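Local coordinates for protein tautomerase (Bordetella trematum, PDB 6VVR) that belongs to the tautomerase superfamily and forms a trimer whose subunits each join two consecutive beta-alpha-beta units in one sheet, at residues 3-9 with 40-46; 63-69 with 99-105. All coordinates share one frame; numbering follows the deposited sequence.

Contact 1. Residues 3-9 with 40-46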
loop_
_atom_site.group_PDB
_atom_site.type_symbol
_atom_site.label_atom_id
_atom_site.label_comp_id
_atom_site.label_asym_id
_atom_site.label_seq_id
_atom_site.Cartn_x
_atom_site.Cartn_y
_atom_site.Cartn_z
ATOM N N LEU A 3 4.309 4.092 -8.036
ATOM C CA LEU A 3 3.712 5.082 -7.151
ATOM C C LEU A 3 2.223 4.825 -7.001
ATOM O O LEU A 3 1.524 4.594 -7.992
ATOM C CB LEU A 3 3.925 6.500 -7.684
ATOM C CG LEU A 3 5.281 7.173 -7.468
ATOM C CD1 LEU A 3 6.411 6.423 -8.170
ATOM C CD2 LEU A 3 5.220 8.616 -7.942
ATOM N N ASN A 4 1.729 4.886 -5.772
ATOM C CA ASN A 4 0.294 4.984 -5.566
ATOM C C ASN A 4 0.033 6.223 -4.733
ATOM O O ASN A 4 0.673 6.432 -3.693
ATOM C CB ASN A 4 -0.303 3.714 -4.944
ATOM C CG ASN A 4 0.427 3.246 -3.722
ATOM O OD1 ASN A 4 -0.005 3.503 -2.594
ATOM N ND2 ASN A 4 1.512 2.512 -3.927
ATOM N N VAL A 5 -0.878 7.059 -5.228
ATOM C CA VAL A 5 -1.046 8.433 -4.782
ATOM C C VAL A 5 -2.451 8.596 -4.233
ATOM O O VAL A 5 -3.421 8.094 -4.813
ATOM C CB VAL A 5 -0.804 9.419 -5.939
ATOM C CG1 VAL A 5 -0.826 10.855 -5.424
ATOM C CG2 VAL A 5 0.504 9.085 -6.612
ATOM N N HIS A 6 -2.561 9.328 -3.131
ATOM C CA HIS A 6 -3.784 9.394 -2.347
ATOM C C HIS A 6 -4.058 10.858 -2.057
ATOM O O HIS A 6 -3.237 11.512 -1.415
ATOM C CB HIS A 6 -3.617 8.582 -1.058
ATOM C CG HIS A 6 -3.157 7.178 -1.307
ATOM N ND1 HIS A 6 -4.029 6.114 -1.381
ATOM C CD2 HIS A 6 -1.921 6.670 -1.542
ATOM C CE1 HIS A 6 -3.350 5.006 -1.629
ATOM N NE2 HIS A 6 -2.070 5.317 -1.735
ATOM N N ILE A 7 -5.169 11.384 -2.578
ATOM C CA ILE A 7 -5.459 12.811 -2.499
ATOM C C ILE A 7 -6.903 12.997 -2.059
ATOM O O ILE A 7 -7.715 12.074 -2.094
ATOM C CB ILE A 7 -5.204 13.552 -3.830
ATOM C CG1 ILE A 7 -6.134 13.043 -4.922
ATOM C CG2 ILE A 7 -3.752 13.402 -4.258
ATOM C CD1 ILE A 7 -6.060 13.866 -6.205
ATOM N N MET A 8 -7.209 14.215 -1.632
ATOM C CA MET A 8 -8.568 14.548 -1.248
ATOM C C MET A 8 -9.432 14.701 -2.493
ATOM O O MET A 8 -8.962 15.143 -3.548
ATOM C CB MET A 8 -8.598 15.847 -0.435
ATOM C CG MET A 8 -7.700 15.845 0.794
ATOM S SD MET A 8 -7.996 14.391 1.807
ATOM C CE MET A 8 -9.684 14.649 2.333
ATOM N N GLN A 9 -10.699 14.318 -2.365
ATOM C CA GLN A 9 -11.692 14.661 -3.375
ATOM C C GLN A 9 -11.724 16.170 -3.583
ATOM O O GLN A 9 -11.464 16.950 -2.667
ATOM C CB GLN A 9 -13.084 14.187 -2.948
ATOM C CG GLN A 9 -13.349 12.704 -3.089
ATOM C CD GLN A 9 -14.761 12.338 -2.660
ATOM O OE1 GLN A 9 -15.559 13.210 -2.313
ATOM N NE2 GLN A 9 -15.069 11.047 -2.669
ATOM N N ALA A 40 2.283 5.395 -11.967
ATOM C CA ALA A 40 1.595 6.004 -10.839
ATOM C C ALA A 40 0.097 5.821 -11.012
ATOM O O ALA A 40 -0.432 5.968 -12.116
ATOM C CB ALA A 40 1.948 7.490 -10.688
ATOM N N ILE A 41 -0.576 5.471 -9.917
ATOM C CA ILE A 41 -2.023 5.323 -9.908
ATOM C C ILE A 41 -2.559 6.152 -8.755
ATOM O O ILE A 41 -1.901 6.299 -7.720
ATOM C CB ILE A 41 -2.461 3.838 -9.793
ATOM C CG1 ILE A 41 -2.049 3.224 -8.452
ATOM C CG2 ILE A 41 -1.834 3.023 -10.914
ATOM C CD1 ILE A 41 -2.382 1.715 -8.358
ATOM N N LEU A 42 -3.765 6.681 -8.940
ATOM C CA LEU A 42 -4.331 7.709 -8.086
ATOM C C LEU A 42 -5.652 7.260 -7.479
ATOM O O LEU A 42 -6.462 6.589 -8.131
ATOM C CB LEU A 42 -4.550 8.993 -8.899
ATOM C CG LEU A 42 -5.155 10.227 -8.236
ATOM C CD1 LEU A 42 -4.333 10.656 -7.041
ATOM C CD2 LEU A 42 -5.215 11.337 -9.258
ATOM N N GLN A 43 -5.870 7.657 -6.223
ATOM C CA GLN A 43 -7.139 7.460 -5.533
ATOM C C GLN A 43 -7.525 8.717 -4.770
ATOM O O GLN A 43 -6.659 9.383 -4.190
ATOM C CB GLN A 43 -7.079 6.295 -4.552
ATOM C CG GLN A 43 -7.840 5.089 -5.040
ATOM C CD GLN A 43 -7.307 3.815 -4.449
ATOM O OE1 GLN A 43 -6.500 3.837 -3.513
ATOM N NE2 GLN A 43 -7.733 2.689 -5.004
ATOM N N GLU A 44 -8.832 9.006 -4.738
ATOM C CA GLU A 44 -9.385 10.174 -4.061
ATOM C C GLU A 44 -10.136 9.764 -2.797
ATOM O O GLU A 44 -10.805 8.732 -2.766
ATOM C CB GLU A 44 -10.377 10.941 -4.940
ATOM C CG GLU A 44 -9.927 11.426 -6.273
ATOM C CD GLU A 44 -10.995 12.334 -6.864
ATOM O OE1 GLU A 44 -12.196 11.992 -6.770
ATOM O OE2 GLU A 44 -10.650 13.414 -7.364
ATOM N N TYR A 45 -10.081 10.620 -1.777
ATOM C CA TYR A 45 -10.723 10.350 -0.493
ATOM C C TYR A 45 -11.657 11.484 -0.102
ATOM O O TYR A 45 -11.287 12.659 -0.189
ATOM C CB TYR A 45 -9.694 10.161 0.625
ATOM C CG TYR A 45 -8.817 8.964 0.385
ATOM C CD1 TYR A 45 -7.827 8.996 -0.592
ATOM C CD2 TYR A 45 -9.006 7.787 1.095
ATOM C CE1 TYR A 45 -7.045 7.896 -0.838
ATOM C CE2 TYR A 45 -8.217 6.676 0.857
ATOM C CZ TYR A 45 -7.239 6.742 -0.113
ATOM O OH TYR A 45 -6.443 5.648 -0.366
ATOM N N ALA A 46 -12.847 11.124 0.367
ATOM C CA ALA A 46 -13.730 12.101 0.984
ATOM C C ALA A 46 -13.135 12.557 2.310
ATOM O O ALA A 46 -12.419 11.810 2.978
ATOM C CB ALA A 46 -15.115 11.501 1.207
HETATM O O HOH W 1 -9.422 15.258 -6.148
#

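Contact 2. Residues 63-69 with 99-105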
loop_
_atom_site.group_PDB
_atom_site.type_symbol
_atom_site.label_atom_id
_atom_site.label_comp_id
_atom_site.label_asym_id
_atom_site.label_seq_id
_atom_site.Cartn_x
_atom_site.Cartn_y
_atom_site.Cartn_z
ATOM N N VAL A 63 2.052 10.143 -1.168
ATOM C CA VAL A 63 2.677 9.436 -2.285
ATOM C C VAL A 63 3.461 8.266 -1.705
ATOM O O VAL A 63 4.443 8.468 -0.983
ATOM C CB VAL A 63 3.588 10.357 -3.119
ATOM C CG1 VAL A 63 4.169 9.597 -4.316
ATOM C CG2 VAL A 63 2.832 11.607 -3.602
ATOM N N ASN A 64 3.029 7.046 -2.014
ATOM C CA ASN A 64 3.761 5.838 -1.664
ATOM C C ASN A 64 4.562 5.364 -2.867
ATOM O O ASN A 64 4.005 5.210 -3.962
ATOM C CB ASN A 64 2.802 4.733 -1.221
ATOM C CG ASN A 64 2.083 5.068 0.066
ATOM O OD1 ASN A 64 2.626 5.746 0.937
ATOM N ND2 ASN A 64 0.849 4.588 0.193
ATOM N N VAL A 65 5.855 5.110 -2.659
ATOM C CA VAL A 65 6.778 4.725 -3.726
ATOM C C VAL A 65 7.391 3.380 -3.371
ATOM O O VAL A 65 8.112 3.266 -2.369
ATOM C CB VAL A 65 7.892 5.762 -3.930
ATOM C CG1 VAL A 65 8.764 5.360 -5.126
ATOM C CG2 VAL A 65 7.321 7.167 -4.079
ATOM N N ASP A 66 7.107 2.363 -4.182
ATOM C CA ASP A 66 7.831 1.104 -4.117
ATOM C C ASP A 66 8.898 1.155 -5.198
ATOM O O ASP A 66 8.575 1.290 -6.386
ATOM C CB ASP A 66 6.898 -0.091 -4.321
ATOM C CG ASP A 66 5.904 -0.247 -3.190
ATOM O OD1 ASP A 66 6.293 -0.106 -2.015
ATOM O OD2 ASP A 66 4.726 -0.498 -3.470
ATOM N N LEU A 67 10.161 1.107 -4.794
ATOM C CA LEU A 67 11.249 1.244 -5.749
ATOM C C LEU A 67 12.371 0.266 -5.431
ATOM O O LEU A 67 12.550 -0.169 -4.292
ATOM C CB LEU A 67 11.796 2.678 -5.794
ATOM C CG LEU A 67 12.798 3.114 -4.724
ATOM C CD1 LEU A 67 13.415 4.454 -5.094
ATOM C CD2 LEU A 67 12.115 3.184 -3.364
ATOM N N ILE A 68 13.119 -0.083 -6.475
ATOM C CA ILE A 68 14.228 -1.008 -6.320
ATOM C C ILE A 68 15.260 -0.427 -5.363
ATOM O O ILE A 68 15.652 0.742 -5.469
ATOM C CB ILE A 68 14.837 -1.326 -7.691
ATOM C CG1 ILE A 68 13.820 -2.090 -8.535
ATOM C CG2 ILE A 68 16.104 -2.152 -7.523
ATOM C CD1 ILE A 68 14.157 -2.098 -10.028
ATOM N N ALA A 69 15.706 -1.256 -4.422
ATOM C CA ALA A 69 16.699 -0.849 -3.443
ATOM C C ALA A 69 18.013 -0.486 -4.127
ATOM O O ALA A 69 18.279 -0.869 -5.272
ATOM C CB ALA A 69 16.941 -1.972 -2.433
ATOM N N ARG A 99 2.821 13.985 2.388
ATOM C CA ARG A 99 3.798 13.022 2.873
ATOM C C ARG A 99 4.211 12.105 1.728
ATOM O O ARG A 99 3.392 11.768 0.868
ATOM C CB ARG A 99 3.244 12.188 4.033
ATOM C CG ARG A 99 3.072 12.953 5.342
ATOM C CD ARG A 99 4.392 13.544 5.853
ATOM N NE ARG A 99 4.203 14.253 7.126
ATOM C CZ ARG A 99 3.815 15.523 7.231
ATOM N NH1 ARG A 99 3.671 16.079 8.430
ATOM N NH2 ARG A 99 3.569 16.242 6.141
ATOM N N VAL A 100 5.484 11.706 1.726
ATOM C CA VAL A 100 6.039 10.760 0.760
ATOM C C VAL A 100 6.692 9.630 1.539
ATOM O O VAL A 100 7.455 9.889 2.472
ATOM C CB VAL A 100 7.085 11.414 -0.162
ATOM C CG1 VAL A 100 7.623 10.376 -1.166
ATOM C CG2 VAL A 100 6.516 12.619 -0.866
ATOM N N VAL A 101 6.408 8.386 1.152
ATOM C CA VAL A 101 6.987 7.201 1.777
ATOM C C VAL A 101 7.676 6.383 0.695
ATOM O O VAL A 101 7.061 6.063 -0.328
ATOM C CB VAL A 101 5.919 6.344 2.476
ATOM C CG1 VAL A 101 6.565 5.108 3.109
ATOM C CG2 VAL A 101 5.156 7.177 3.489
ATOM N N LEU A 102 8.945 6.052 0.917
ATOM C CA LEU A 102 9.697 5.195 0.011
ATOM C C LEU A 102 9.826 3.822 0.648
ATOM O O LEU A 102 10.194 3.711 1.825
ATOM C CB LEU A 102 11.090 5.758 -0.283
ATOM C CG LEU A 102 11.212 7.222 -0.713
ATOM C CD1 LEU A 102 12.672 7.554 -1.008
ATOM C CD2 LEU A 102 10.325 7.542 -1.928
ATOM N N ARG A 103 9.515 2.786 -0.117
ATOM C CA ARG A 103 9.721 1.409 0.320
ATOM C C ARG A 103 10.797 0.804 -0.570
ATOM O O ARG A 103 10.566 0.579 -1.762
ATOM C CB ARG A 103 8.420 0.613 0.260
ATOM C CG ARG A 103 7.252 1.339 0.918
ATOM C CD ARG A 103 6.197 0.369 1.411
ATOM N NE ARG A 103 4.981 1.076 1.799
ATOM C CZ ARG A 103 4.023 1.437 0.949
ATOM N NH1 ARG A 103 2.946 2.062 1.405
ATOM N NH2 ARG A 103 4.131 1.150 -0.348
ATOM N N ASP A 104 11.982 0.588 0.004
ATOM C CA ASP A 104 13.090 -0.041 -0.713
ATOM C C ASP A 104 12.759 -1.509 -0.936
ATOM O O ASP A 104 12.597 -2.261 0.030
ATOM C CB ASP A 104 14.385 0.092 0.085
ATOM C CG ASP A 104 15.295 1.206 -0.425
ATOM O OD1 ASP A 104 14.966 1.863 -1.430
ATOM O OD2 ASP A 104 16.365 1.408 0.192
ATOM N N ILE A 105 12.670 -1.915 -2.195
ATOM C CA ILE A 105 12.329 -3.284 -2.579
ATOM C C ILE A 105 13.585 -3.931 -3.159
ATOM O O ILE A 105 14.068 -3.494 -4.214
ATOM C CB ILE A 105 11.177 -3.308 -3.590
ATOM C CG1 ILE A 105 9.956 -2.515 -3.076
ATOM C CG2 ILE A 105 10.789 -4.752 -3.939
ATOM C CD1 ILE A 105 9.354 -3.044 -1.759
HETATM O O HOH W 2 16.424 2.649 -3.499
#

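Contact 1. Residues 3-9 with 40-46
H6 and Y45 meet rim to rim on one face of a parallel strand pair, the two strands of the first beta-alpha-beta unit of a tautomerase fold, joined through helix 13-31. Their ring planes stand 46° apart and neither lies over the other: Y45 CE1 abuts H6 CB, and the phenol oxygen OH of Y45 reaches ND1 of H6 at 2.7 Å. On H6, CG is anti to the carbonyl carbon (chi1 -53°), which lays the ring along its own strand with the second nitrogen facing N4. There H6 NE2 donates to N4 OD1 over 2.9 Å, in the ring plane and on a lone pair of the amide. Histidine suits the place because its two nitrogens, on different sides of the ring, hold a partner each, so the rotation of the imidazole is fixed. N64 of strand 61-68 also donates to N4 OD1. Beyond this polar row, I41 and Q43 meet neighbouring subunits.

The other face is mainly aliphatic and packs against helix 13-31, with L3 and I7 also touching helix 73-91. The end of L42 comes close to the neighbouring strand, where L42 CD1 touches I7 CG1 at 3.7 Å and V5 CG1 at 3.9 Å; the I7 and L42 side chains cross at about a right angle. Branched aliphatic residues fill this layer, and the small A40 lets its CB come close to L3 CB.

Near the strand ends Q9 N binds Y45 O at 2.8 Å from above the carbonyl plane. E44, salt-bridged to K16, shares a water with the backbone: the water donates to E44 OE2 and, at 2.6 Å, to M8 O.

Contact 2. Residues 63-69 with 99-105
R103 reaches across the neighbouring strand to D66 and N64, and most of its side chain runs along these two residues. R103 CB starts the path 3.2 Å from D66 OD1, with the carbonyl oxygen of V65 also near. CG and CD follow past the same carboxylate oxygen, R103 CD lying 3.5 Å from D66 OD1. With CG anti to the carbonyl carbon (chi1 -49°) and the chain extended as far as NE, the aliphatic part runs by D66 before the guanidinium turns back to it. R103 NH2 then donates to D66 OD1 at 3.0 Å in a salt bridge; the oxygen lies in the guanidinium plane, whereas the nitrogen meets it on the syn side, 31° out of the carboxylate plane. At the other tip R103 NH1 packs 3.4 Å from N64 CG, the amide plane turned 51° from the guanidinium; N64 ND2 itself donates to N4 OD1 of strand 2-8. NH1 also forms a salt bridge with D66 of the third subunit, while D66 OD2 receives R103 of the second. Arginine is long enough, and has enough N-H groups, to serve both its own chain and a neighbour.

All this rests on the parallel strands of the second beta-alpha-beta unit, whose connection carries helix 73-91. Backbone bonds alternate between the strands from V63 N to R99 O onward.

On the face against that helix, V65 and L102 lie side by side, V65 CB 3.6 Å from L102 CD2; aliphatic residues fit this buried layer. L67 continues it, L67 CD2 reaching R103 O at 3.4 Å. Past it the layer ends in charge, where D104 pairs with K76 of the helix. At the turn, A69 N donates to I105 O from above the carbonyl plane, the bond measuring 2.8 Å.

How the contacts relate
Contacts 1 and 2 are parallel strand pairs of successive beta-alpha-beta units, with centres about 15 Å apart. Strands 2-8 and 61-68 run antiparallel side by side in the middle of the sheet, where N4 N probably bonds to N64 O, and L3 packs on V63; strands 39-45 and 98-105 lie outermost within the chain. Contact 2 is buried and nearer the chain centre, whereas contact 1 is only partly buried, with Q9 exposed at its end. Both set aliphatic side chains against helices. Their polar faces differ: hydrogen bonds join H6 to N4 and Y45 in contact 1, while salt bridges in contact 2 extend between subunits.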